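Local structure of NALP (Neisseria meningitidis, 1UYN) at residues T12-S17 / F189-S194; D16-H21 / R239-T244; S93-S96 / N101-T104; G130-S135 / D182-D187. The protein forms the outer-membrane beta-barrel translocator domain of an autotransporter, a hydrophilic pore for moving the protease passenger domain to the bacterial cell surface. All blocks are in the same frame, centred on the assembly; numbering follows the deposited sequence.

Contact 1 of 4, residues T12-S17 / F189-S194; sequences TVYADS and FAEKGS
Y14 and E191 make the polar part of this contact, and Y14 and F189 the apolar part. The hydroxyl of Y14 donates a hydrogen bond to E191, with OH and OE2 2.6 Å apart. OE2 lies in the plane of the tyrosine ring, at its edge. It is met on its anti side, and the ring and carboxylate planes are 63° apart. OE2 also takes a salt bridge from NE of R138, so a tyrosine and an arginine share one carboxylate oxygen. That charge would probably help keep the glutamate ionised.

The aromatic pair is oblique. The ring centroids of Y14 and F189 are 4.3 Å apart and the planes make 36°. F189 sets CE2 over one face of the tyrosine, towards the rim, where it comes 3.4 Å from Y14 CE1. With CG anti to its carbonyl carbon (chi1 -62°), Y14 sends its ring from the helix towards strand 172-192.

V13 and Y14 also pack on I136 of strand 121-139. The arrangement belongs to the autotransporter beta-domain, in which an N-terminal helix lies inside a closed 12-stranded barrel. Here the first turns of that helix meet the barrel wall.

Contact 2 of 4, residues D16-H21 / R239-T244; sequences DSTAAH and RDYTVT
The ring of Y241 has T18 over one face and A19 at its edge. Methyl CG2 of T18 makes a CH-pi contact, 4.3 Å from the ring centroid and 25° off the ring normal. A19 CA lies in the ring plane, 3.5 Å from Y241 CD2, and the methyl of A19 touches the same carbon. In T18, CG2 stands opposite the backbone N, which places the methyl over the ring, while OG1 stands beside the backbone N, anti to the carbonyl carbon, and reaches a water.

The second flat group is the guanidinium of R239. Its NH1 donates to Y241 OH at 2.9 Å, with the hydroxyl oxygen close to the guanidinium plane. Salt bridges to D235 and D182 hold R239 in turn, so a tethered arginine probably helps hold the hydroxyl end of the tyrosine.

No direct hydrogen bond crosses the contact. The water bridges it, donating to T18 OG1 (2.8 Å) and to Y241 O (3.2 Å). T18 OG1 is also hydrogen-bonded to Q186 of the barrel wall. On the loop itself, D240 OD1 accepts from the backbone N of T242, an Asx turn. The whole is a loop between strands 224-235 and 265-278 laid against the N-terminal helix of an autotransporter barrel.

Contact 3 of 4, residues S93-S96 / N101-T104; sequences STWS and NAKT
W95 and A102 face each other as a hydrogen-bonded pair of an antiparallel hairpin, and S93 and T104 form the next such pair. The strand axes run 4.6 Å apart at 166°. W95 N donates to A102 O at 2.9 Å. The return bond, from A102 N to W95 O, is weak. S93 N donates to T104 O, also at 2.9 Å, and T104 N returns the bond to S93 O.

W95 can be followed outwards. Its CB lies 4.3 Å from CB of A102, which sits at the edge of the indole, near its plane. The first torsion sets CG far from the backbone N (chi1 165°), and the indole then leaves strand 101-104 for the N-terminal helix. There W95 CD1 meets V13 CG2, W95 CE3 meets A20 CB, and W95 NE1 has D16 CB packed against it while hydrogen-bonding to E97 OE2.

S93 OG rests 3.3 Å from T104 CB, and T104 OG1 is hydrogen-bonded to N134 OD1. On the face of T94, S96, N101 and K103, turned away from the helix, T94 CG2 touches K103 CB at 4.1 Å and S96 OG lies 3.7 Å from N101 CB.

The hairpin stands between strand 62-79, which pairs with T94 and S96, and strand 121-139, which pairs with N101 and K103. Helix 12-34 lies against the face of S93, W95, A102 and T104, where M24 meets S93, S17 meets A102 and H21 meets T104.

Contact 4 of 4, residues G130-S135 / D182-D187; sequences GRYKNS and DLLKQD
Y132 and Q186 stand on strands that are not paired with each other; their segments cross at -46° with axes 9.2 Å apart, and strand 145-163 lies between them in the sheet. The side chains span the distance inside the barrel. With CG between its backbone N and carbonyl carbon (chi1 71°), Y132 swings its ring across towards strand 172-192. Q186 OE1 lies at the ring edge, in plane, and the amide is turned 72° from the ring. The hydroxyl of Y132 is assigned as donor to this oxygen. The modelled OH to OE1 separation of 2.3 Å is too short to trust at 2.6 Å resolution, so the bond is plausible but its length is doubtful.

L184 supplies the apolar part. Its CD1 is 3.6 Å from Y132 CE2, and the two side chains cross at about a right angle.

The helix also reaches the amide oxygen of Q186, and the ring of Y132 meets that of H21. The chemistry is therefore mixed. If the tyrosine bond is real, hydroxyls of wall and helix would share one buried amide oxygen beside a leucine, consistent with a largely polar barrel interior.

Overall arrangement
All four contacts lie within one autotransporter beta-domain, with centres 10 to 14 Å apart. Contacts 1 and 2 start from the same helix, 12-34, and share D16 and S17. Contact 1 reaches strand 172-192, and contact 2 the loop after strand 224-235. Contacts 3 and 4 come in series along the chain, nested inside the spans closed by contacts 1 and 2. They lie on the barrel wall, where strands 100-117 and 121-139 are neighbours. Contacts 1 and 4 share strand 172-192. Contacts 1 and 2 set the helix against that strand and the loop 239-244, while contacts 3 and 4 belong to the wall that faces it. The helix thus occupies the pore of the translocator in this structure.

Contact 1 of 4, residues T12-S17 / F189-S194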
loop_
_atom_site.group_PDB
_atom_site.type_symbol
_atom_site.label_atom_id
_atom_site.label_comp_id
_atom_site.label_asym_id
_atom_site.label_seq_id
_atom_site.Cartn_x
_atom_site.Cartn_y
_atom_site.Cartn_z
ATOM N N THR A 12 -13.145 11.225 15.358
ATOM C CA THR A 12 -13.059 10.579 14.053
ATOM C C THR A 12 -11.621 10.565 13.571
ATOM O O THR A 12 -11.313 9.847 12.598
ATOM C CB THR A 12 -13.846 11.345 12.997
ATOM O OG1 THR A 12 -13.391 12.704 12.983
ATOM C CG2 THR A 12 -15.338 11.386 13.291
ATOM N N VAL A 13 -10.765 11.374 14.208
ATOM C CA VAL A 13 -9.369 11.483 13.801
ATOM C C VAL A 13 -8.587 10.193 14.009
ATOM O O VAL A 13 -7.735 9.847 13.177
ATOM C CB VAL A 13 -8.632 12.690 14.445
ATOM C CG1 VAL A 13 -8.354 12.482 15.974
ATOM C CG2 VAL A 13 -7.356 12.967 13.688
ATOM N N TYR A 14 -8.895 9.444 15.047
ATOM C CA TYR A 14 -8.276 8.147 15.166
ATOM C C TYR A 14 -8.739 7.150 14.094
ATOM O O TYR A 14 -7.919 6.456 13.535
ATOM C CB TYR A 14 -8.465 7.594 16.547
ATOM C CG TYR A 14 -7.817 8.457 17.555
ATOM C CD1 TYR A 14 -6.509 8.284 17.866
ATOM C CD2 TYR A 14 -8.524 9.470 18.197
ATOM C CE1 TYR A 14 -5.890 9.115 18.789
ATOM C CE2 TYR A 14 -7.917 10.292 19.133
ATOM C CZ TYR A 14 -6.604 10.108 19.408
ATOM O OH TYR A 14 -5.962 10.884 20.307
ATOM N N ALA A 15 -10.041 7.067 13.817
ATOM C CA ALA A 15 -10.544 6.166 12.760
ATOM C C ALA A 15 -9.920 6.484 11.411
ATOM O O ALA A 15 -9.518 5.600 10.696
ATOM C CB ALA A 15 -12.065 6.260 12.629
ATOM N N ASP A 16 -9.862 7.767 11.095
ATOM C CA ASP A 16 -9.416 8.269 9.819
ATOM C C ASP A 16 -7.944 8.070 9.564
ATOM O O ASP A 16 -7.547 7.768 8.438
ATOM C CB ASP A 16 -9.712 9.774 9.762
ATOM C CG ASP A 16 -11.192 10.074 9.629
ATOM O OD1 ASP A 16 -11.955 9.130 9.378
ATOM O OD2 ASP A 16 -11.700 11.211 9.770
ATOM N N SER A 17 -7.123 8.304 10.576
ATOM C CA SER A 17 -5.673 8.083 10.452
ATOM C C SER A 17 -5.385 6.608 10.285
ATOM O O SER A 17 -4.664 6.207 9.366
ATOM C CB SER A 17 -4.913 8.633 11.631
ATOM O OG SER A 17 -5.523 8.268 12.855
ATOM N N PHE A 189 -6.015 3.125 23.860
ATOM C CA PHE A 189 -5.190 4.285 24.112
ATOM C C PHE A 189 -5.978 5.291 24.920
ATOM O O PHE A 189 -7.175 5.146 25.136
ATOM C CB PHE A 189 -4.753 4.926 22.804
ATOM C CG PHE A 189 -5.889 5.498 22.011
ATOM C CD1 PHE A 189 -6.707 4.671 21.262
ATOM C CD2 PHE A 189 -6.159 6.851 22.045
ATOM C CE1 PHE A 189 -7.760 5.183 20.553
ATOM C CE2 PHE A 189 -7.208 7.366 21.345
ATOM C CZ PHE A 189 -8.020 6.522 20.591
ATOM N N ALA A 190 -5.272 6.324 25.357
ATOM C CA ALA A 190 -5.876 7.451 26.067
ATOM C C ALA A 190 -5.034 8.681 25.767
ATOM O O ALA A 190 -3.815 8.592 25.654
ATOM C CB ALA A 190 -5.969 7.181 27.563
ATOM N N GLU A 191 -5.703 9.814 25.613
ATOM C CA GLU A 191 -5.047 11.101 25.384
ATOM C C GLU A 191 -4.573 11.724 26.688
ATOM O O GLU A 191 -5.302 11.726 27.615
ATOM C CB GLU A 191 -6.037 12.047 24.703
ATOM C CG GLU A 191 -6.533 11.519 23.362
ATOM C CD GLU A 191 -7.507 12.460 22.681
ATOM O OE1 GLU A 191 -8.451 12.955 23.340
ATOM O OE2 GLU A 191 -7.321 12.713 21.479
ATOM N N LYS A 192 -3.338 12.219 26.749
ATOM C CA LYS A 192 -2.902 13.112 27.841
ATOM C C LYS A 192 -3.101 14.555 27.432
ATOM O O LYS A 192 -3.400 14.843 26.270
ATOM C CB LYS A 192 -1.438 12.898 28.270
ATOM C CG LYS A 192 -0.469 12.421 27.168
ATOM C CD LYS A 192 1.001 12.910 27.419
ATOM C CE LYS A 192 2.022 12.319 26.352
ATOM N NZ LYS A 192 2.068 13.052 25.031
ATOM N N GLY A 193 -2.973 15.454 28.411
ATOM C CA GLY A 193 -2.834 16.870 28.152
ATOM C C GLY A 193 -4.097 17.684 28.086
ATOM O O GLY A 193 -4.006 18.892 27.987
ATOM N N SER A 194 -5.267 17.069 28.151
ATOM C CA SER A 194 -6.527 17.827 28.091
ATOM C C SER A 194 -7.570 17.342 29.081
ATOM O O SER A 194 -7.633 16.159 29.403
ATOM C CB SER A 194 -7.128 17.760 26.690
ATOM O OG SER A 194 -8.296 18.554 26.590
#

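Contact 2 of 4, residues D16-H21 / R239-T244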
loop_
_atom_site.group_PDB
_atom_site.type_symbol
_atom_site.label_atom_id
_atom_site.label_comp_id
_atom_site.label_asym_id
_atom_site.label_seq_id
_atom_site.Cartn_x
_atom_site.Cartn_y
_atom_site.Cartn_z
ATOM N N ASP A 16 -9.862 7.767 11.095
ATOM C CA ASP A 16 -9.416 8.269 9.819
ATOM C C ASP A 16 -7.944 8.070 9.564
ATOM O O ASP A 16 -7.547 7.768 8.438
ATOM C CB ASP A 16 -9.712 9.774 9.762
ATOM C CG ASP A 16 -11.192 10.074 9.629
ATOM O OD1 ASP A 16 -11.955 9.130 9.378
ATOM O OD2 ASP A 16 -11.700 11.211 9.770
ATOM N N SER A 17 -7.123 8.304 10.576
ATOM C CA SER A 17 -5.673 8.083 10.452
ATOM C C SER A 17 -5.385 6.608 10.285
ATOM O O SER A 17 -4.664 6.207 9.366
ATOM C CB SER A 17 -4.913 8.633 11.631
ATOM O OG SER A 17 -5.523 8.268 12.855
ATOM N N THR A 18 -6.000 5.768 11.110
ATOM C CA THR A 18 -5.870 4.323 10.896
ATOM C C THR A 18 -6.279 3.915 9.492
ATOM O O THR A 18 -5.556 3.197 8.821
ATOM C CB THR A 18 -6.698 3.537 11.878
ATOM O OG1 THR A 18 -6.341 3.910 13.211
ATOM C CG2 THR A 18 -6.343 2.072 11.774
ATOM N N ALA A 19 -7.441 4.370 9.056
ATOM C CA ALA A 19 -7.901 4.140 7.673
ATOM C C ALA A 19 -6.865 4.591 6.622
ATOM O O ALA A 19 -6.633 3.883 5.631
ATOM C CB ALA A 19 -9.204 4.885 7.437
ATOM N N ALA A 20 -6.277 5.777 6.831
ATOM C CA ALA A 20 -5.256 6.311 5.923
ATOM C C ALA A 20 -4.025 5.423 5.853
ATOM O O ALA A 20 -3.438 5.281 4.800
ATOM C CB ALA A 20 -4.851 7.718 6.330
ATOM N N HIS A 21 -3.658 4.816 6.978
ATOM C CA HIS A 21 -2.520 3.901 7.034
ATOM C C HIS A 21 -2.793 2.583 6.278
ATOM O O HIS A 21 -1.987 2.166 5.434
ATOM C CB HIS A 21 -2.128 3.580 8.475
ATOM C CG HIS A 21 -1.089 2.516 8.575
ATOM N ND1 HIS A 21 0.200 2.699 8.143
ATOM C CD2 HIS A 21 -1.165 1.233 8.985
ATOM C CE1 HIS A 21 0.889 1.589 8.327
ATOM N NE2 HIS A 21 0.084 0.681 8.838
ATOM N N ARG A 239 -15.314 -1.574 6.573
ATOM C CA ARG A 239 -13.995 -1.152 6.995
ATOM C C ARG A 239 -14.233 0.013 7.899
ATOM O O ARG A 239 -14.153 1.148 7.492
ATOM C CB ARG A 239 -13.121 -0.767 5.821
ATOM C CG ARG A 239 -11.666 -0.574 6.199
ATOM C CD ARG A 239 -10.826 0.030 5.113
ATOM N NE ARG A 239 -10.506 -0.884 4.002
ATOM C CZ ARG A 239 -9.528 -1.810 4.018
ATOM N NH1 ARG A 239 -8.776 -2.005 5.110
ATOM N NH2 ARG A 239 -9.321 -2.551 2.947
ATOM N N ASP A 240 -14.577 -0.313 9.135
ATOM C CA ASP A 240 -14.831 0.652 10.198
ATOM C C ASP A 240 -13.669 0.609 11.183
ATOM O O ASP A 240 -13.391 -0.453 11.788
ATOM C CB ASP A 240 -16.107 0.229 10.924
ATOM C CG ASP A 240 -16.856 1.379 11.561
ATOM O OD1 ASP A 240 -16.275 2.478 11.787
ATOM O OD2 ASP A 240 -18.066 1.204 11.887
ATOM N N TYR A 241 -12.995 1.740 11.327
ATOM C CA TYR A 241 -11.955 1.873 12.318
ATOM C C TYR A 241 -12.352 2.852 13.404
ATOM O O TYR A 241 -11.521 3.324 14.150
ATOM C CB TYR A 241 -10.661 2.267 11.648
ATOM C CG TYR A 241 -10.152 1.227 10.678
ATOM C CD1 TYR A 241 -10.272 -0.140 10.960
ATOM C CD2 TYR A 241 -9.529 1.612 9.499
ATOM C CE1 TYR A 241 -9.830 -1.102 10.076
ATOM C CE2 TYR A 241 -9.053 0.656 8.582
ATOM C CZ TYR A 241 -9.219 -0.713 8.876
ATOM O OH TYR A 241 -8.772 -1.676 8.003
ATOM N N THR A 242 -13.637 3.111 13.534
ATOM C CA THR A 242 -14.139 3.922 14.618
ATOM C C THR A 242 -14.041 3.152 15.921
ATOM O O THR A 242 -14.614 2.079 16.048
ATOM C CB THR A 242 -15.575 4.335 14.329
ATOM O OG1 THR A 242 -15.562 5.279 13.244
ATOM C CG2 THR A 242 -16.161 5.092 15.477
ATOM N N VAL A 243 -13.291 3.702 16.874
ATOM C CA VAL A 243 -13.096 3.056 18.162
ATOM C C VAL A 243 -14.189 3.454 19.130
ATOM O O VAL A 243 -14.638 4.593 19.128
ATOM C CB VAL A 243 -11.705 3.363 18.792
ATOM C CG1 VAL A 243 -10.602 3.078 17.809
ATOM C CG2 VAL A 243 -11.611 4.756 19.251
ATOM N N THR A 244 -14.629 2.461 19.897
ATOM C CA THR A 244 -15.452 2.625 21.089
ATOM C C THR A 244 -14.603 3.202 22.202
ATOM O O THR A 244 -13.592 2.610 22.555
ATOM C CB THR A 244 -15.889 1.246 21.590
ATOM O OG1 THR A 244 -16.678 0.601 20.600
ATOM C CG2 THR A 244 -16.780 1.365 22.842
HETATM O O HOH W 1 -8.534 4.164 14.853
#

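Contact 3 of 4, residues S93-S96 / N101-T104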
loop_
_atom_site.group_PDB
_atom_site.type_symbol
_atom_site.label_atom_id
_atom_site.label_comp_id
_atom_site.label_asym_id
_atom_site.label_seq_id
_atom_site.Cartn_x
_atom_site.Cartn_y
_atom_site.Cartn_z
ATOM N N SER A 93 3.770 8.693 7.537
ATOM C CA SER A 93 2.643 9.253 6.827
ATOM C C SER A 93 1.955 10.266 7.733
ATOM O O SER A 93 2.199 10.265 8.933
ATOM C CB SER A 93 1.701 8.134 6.403
ATOM O OG SER A 93 0.755 7.907 7.422
ATOM N N THR A 94 1.153 11.164 7.171
ATOM C CA THR A 94 0.337 12.051 8.006
ATOM C C THR A 94 -1.111 12.089 7.561
ATOM O O THR A 94 -1.448 11.619 6.498
ATOM C CB THR A 94 0.895 13.450 8.047
ATOM O OG1 THR A 94 0.936 13.982 6.725
ATOM C CG2 THR A 94 2.318 13.419 8.522
ATOM N N TRP A 95 -1.959 12.620 8.423
ATOM C CA TRP A 95 -3.362 12.776 8.132
ATOM C C TRP A 95 -3.895 14.071 8.848
ATOM O O TRP A 95 -3.707 14.282 10.034
ATOM C CB TRP A 95 -4.119 11.523 8.559
ATOM C CG TRP A 95 -5.593 11.783 8.623
ATOM C CD1 TRP A 95 -6.292 12.190 9.711
ATOM C CD2 TRP A 95 -6.523 11.760 7.530
ATOM N NE1 TRP A 95 -7.606 12.381 9.375
ATOM C CE2 TRP A 95 -7.780 12.118 8.044
ATOM C CE3 TRP A 95 -6.418 11.456 6.164
ATOM C CZ2 TRP A 95 -8.928 12.202 7.253
ATOM C CZ3 TRP A 95 -7.571 11.532 5.367
ATOM C CH2 TRP A 95 -8.804 11.911 5.918
ATOM N N SER A 96 -4.577 14.913 8.086
ATOM C CA SER A 96 -5.085 16.198 8.566
ATOM C C SER A 96 -6.584 16.258 8.452
ATOM O O SER A 96 -7.147 15.638 7.588
ATOM C CB SER A 96 -4.518 17.339 7.725
ATOM O OG SER A 96 -3.441 17.896 8.402
ATOM N N ASN A 101 -4.576 16.690 13.616
ATOM C CA ASN A 101 -3.795 15.932 12.689
ATOM C C ASN A 101 -3.017 14.815 13.367
ATOM O O ASN A 101 -3.038 14.709 14.571
ATOM C CB ASN A 101 -2.919 16.868 11.891
ATOM C CG ASN A 101 -1.964 17.586 12.729
ATOM O OD1 ASN A 101 -1.822 18.794 12.595
ATOM N ND2 ASN A 101 -1.283 16.864 13.610
ATOM N N ALA A 102 -2.363 13.982 12.566
ATOM C CA ALA A 102 -1.910 12.677 12.984
ATOM C C ALA A 102 -0.676 12.300 12.228
ATOM O O ALA A 102 -0.637 12.465 11.043
ATOM C CB ALA A 102 -2.966 11.681 12.694
ATOM N N LYS A 103 0.328 11.769 12.885
ATOM C CA LYS A 103 1.422 11.168 12.150
ATOM C C LYS A 103 1.561 9.688 12.526
ATOM O O LYS A 103 1.604 9.326 13.707
ATOM C CB LYS A 103 2.726 11.964 12.338
ATOM C CG LYS A 103 3.611 11.532 13.521
ATOM C CD LYS A 103 4.911 12.403 13.703
ATOM C CE LYS A 103 6.040 11.703 14.588
ATOM N NZ LYS A 103 5.698 11.425 16.017
ATOM N N THR A 104 1.624 8.854 11.482
ATOM C CA THR A 104 1.798 7.422 11.546
ATOM C C THR A 104 3.224 7.028 11.183
ATOM O O THR A 104 3.718 7.321 10.074
ATOM C CB THR A 104 0.862 6.729 10.519
ATOM O OG1 THR A 104 -0.514 7.134 10.694
ATOM C CG2 THR A 104 0.831 5.219 10.740
#

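Contact 4 of 4, residues G130-S135 / D182-D187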
loop_
_atom_site.group_PDB
_atom_site.type_symbol
_atom_site.label_atom_id
_atom_site.label_comp_id
_atom_site.label_asym_id
_atom_site.label_seq_id
_atom_site.Cartn_x
_atom_site.Cartn_y
_atom_site.Cartn_z
ATOM N N GLY A 130 2.780 -5.655 9.620
ATOM C CA GLY A 130 3.375 -4.441 10.096
ATOM C C GLY A 130 2.787 -3.943 11.390
ATOM O O GLY A 130 1.688 -4.311 11.796
ATOM N N ARG A 131 3.554 -3.079 12.017
ATOM C CA ARG A 131 3.154 -2.395 13.196
ATOM C C ARG A 131 3.024 -0.934 12.850
ATOM O O ARG A 131 3.647 -0.451 11.930
ATOM C CB ARG A 131 4.203 -2.588 14.264
ATOM C CG ARG A 131 4.487 -4.032 14.589
ATOM C CD ARG A 131 3.498 -4.613 15.581
ATOM N NE ARG A 131 4.079 -4.570 16.917
ATOM C CZ ARG A 131 3.484 -4.026 17.970
ATOM N NH1 ARG A 131 2.257 -3.479 17.881
ATOM N NH2 ARG A 131 4.126 -4.017 19.131
ATOM N N TYR A 132 2.165 -0.233 13.567
ATOM C CA TYR A 132 2.025 1.189 13.329
ATOM C C TYR A 132 1.859 1.952 14.632
ATOM O O TYR A 132 1.452 1.399 15.632
ATOM C CB TYR A 132 0.921 1.485 12.292
ATOM C CG TYR A 132 -0.486 1.252 12.750
ATOM C CD1 TYR A 132 -1.176 2.226 13.431
ATOM C CD2 TYR A 132 -1.136 0.061 12.482
ATOM C CE1 TYR A 132 -2.452 2.030 13.848
ATOM C CE2 TYR A 132 -2.422 -0.153 12.913
ATOM C CZ TYR A 132 -3.084 0.846 13.597
ATOM O OH TYR A 132 -4.394 0.662 14.039
ATOM N N LYS A 133 2.259 3.205 14.607
ATOM C CA LYS A 133 2.051 4.100 15.715
ATOM C C LYS A 133 1.445 5.384 15.176
ATOM O O LYS A 133 2.016 6.013 14.323
ATOM C CB LYS A 133 3.373 4.402 16.432
ATOM C CG LYS A 133 3.150 5.127 17.769
ATOM C CD LYS A 133 4.417 5.214 18.648
ATOM C CE LYS A 133 4.945 6.684 18.776
ATOM N NZ LYS A 133 4.982 7.201 20.208
ATOM N N ASN A 134 0.294 5.764 15.701
ATOM C CA ASN A 134 -0.379 7.004 15.317
ATOM C C ASN A 134 -0.242 7.979 16.458
ATOM O O ASN A 134 -0.600 7.677 17.598
ATOM C CB ASN A 134 -1.887 6.750 15.062
ATOM C CG ASN A 134 -2.149 5.946 13.800
ATOM O OD1 ASN A 134 -1.251 5.728 12.977
ATOM N ND2 ASN A 134 -3.370 5.469 13.660
ATOM N N SER A 135 0.306 9.143 16.156
ATOM C CA SER A 135 0.358 10.247 17.103
ATOM C C SER A 135 -0.661 11.252 16.666
ATOM O O SER A 135 -0.635 11.682 15.565
ATOM C CB SER A 135 1.712 10.879 17.097
ATOM O OG SER A 135 2.565 10.046 17.811
ATOM N N ASP A 182 -7.358 -7.660 4.910
ATOM C CA ASP A 182 -6.640 -6.824 5.865
ATOM C C ASP A 182 -7.180 -7.086 7.216
ATOM O O ASP A 182 -8.359 -6.856 7.451
ATOM C CB ASP A 182 -6.888 -5.342 5.610
ATOM C CG ASP A 182 -6.368 -4.882 4.303
ATOM O OD1 ASP A 182 -5.501 -5.570 3.710
ATOM O OD2 ASP A 182 -6.802 -3.831 3.794
ATOM N N LEU A 183 -6.319 -7.521 8.115
ATOM C CA LEU A 183 -6.677 -7.722 9.515
ATOM C C LEU A 183 -5.964 -6.659 10.332
ATOM O O LEU A 183 -4.751 -6.630 10.392
ATOM C CB LEU A 183 -6.216 -9.096 9.960
ATOM C CG LEU A 183 -6.630 -9.582 11.336
ATOM C CD1 LEU A 183 -8.163 -9.539 11.551
ATOM C CD2 LEU A 183 -6.133 -10.970 11.494
ATOM N N LEU A 184 -6.718 -5.784 10.981
ATOM C CA LEU A 184 -6.127 -4.699 11.757
ATOM C C LEU A 184 -6.476 -4.987 13.197
ATOM O O LEU A 184 -7.635 -5.124 13.502
ATOM C CB LEU A 184 -6.714 -3.355 11.345
ATOM C CG LEU A 184 -6.078 -2.188 12.126
ATOM C CD1 LEU A 184 -5.361 -1.245 11.200
ATOM C CD2 LEU A 184 -7.130 -1.439 12.895
ATOM N N LYS A 185 -5.482 -5.127 14.058
ATOM C CA LYS A 185 -5.728 -5.133 15.494
ATOM C C LYS A 185 -5.119 -3.815 16.018
ATOM O O LYS A 185 -3.929 -3.550 15.813
ATOM C CB LYS A 185 -5.109 -6.371 16.161
ATOM C CG LYS A 185 -5.345 -7.773 15.454
ATOM C CD LYS A 185 -6.142 -8.782 16.341
ATOM C CE LYS A 185 -5.635 -10.282 16.369
ATOM N NZ LYS A 185 -4.225 -10.467 15.880
ATOM N N GLN A 186 -5.920 -2.952 16.615
ATOM C CA GLN A 186 -5.415 -1.725 17.214
ATOM C C GLN A 186 -5.640 -1.736 18.727
ATOM O O GLN A 186 -6.751 -2.017 19.165
ATOM C CB GLN A 186 -6.128 -0.531 16.609
ATOM C CG GLN A 186 -5.611 0.827 17.052
ATOM C CD GLN A 186 -6.228 1.970 16.232
ATOM O OE1 GLN A 186 -5.827 2.217 15.055
ATOM N NE2 GLN A 186 -7.232 2.651 16.831
ATOM N N ASP A 187 -4.595 -1.404 19.494
ATOM C CA ASP A 187 -4.664 -1.274 20.949
ATOM C C ASP A 187 -5.520 -0.131 21.463
ATOM O O ASP A 187 -5.802 0.857 20.796
ATOM C CB ASP A 187 -3.268 -1.055 21.556
ATOM C CG ASP A 187 -2.286 -2.201 21.270
ATOM O OD1 ASP A 187 -2.726 -3.207 20.654
ATOM O OD2 ASP A 187 -1.068 -2.166 21.631
#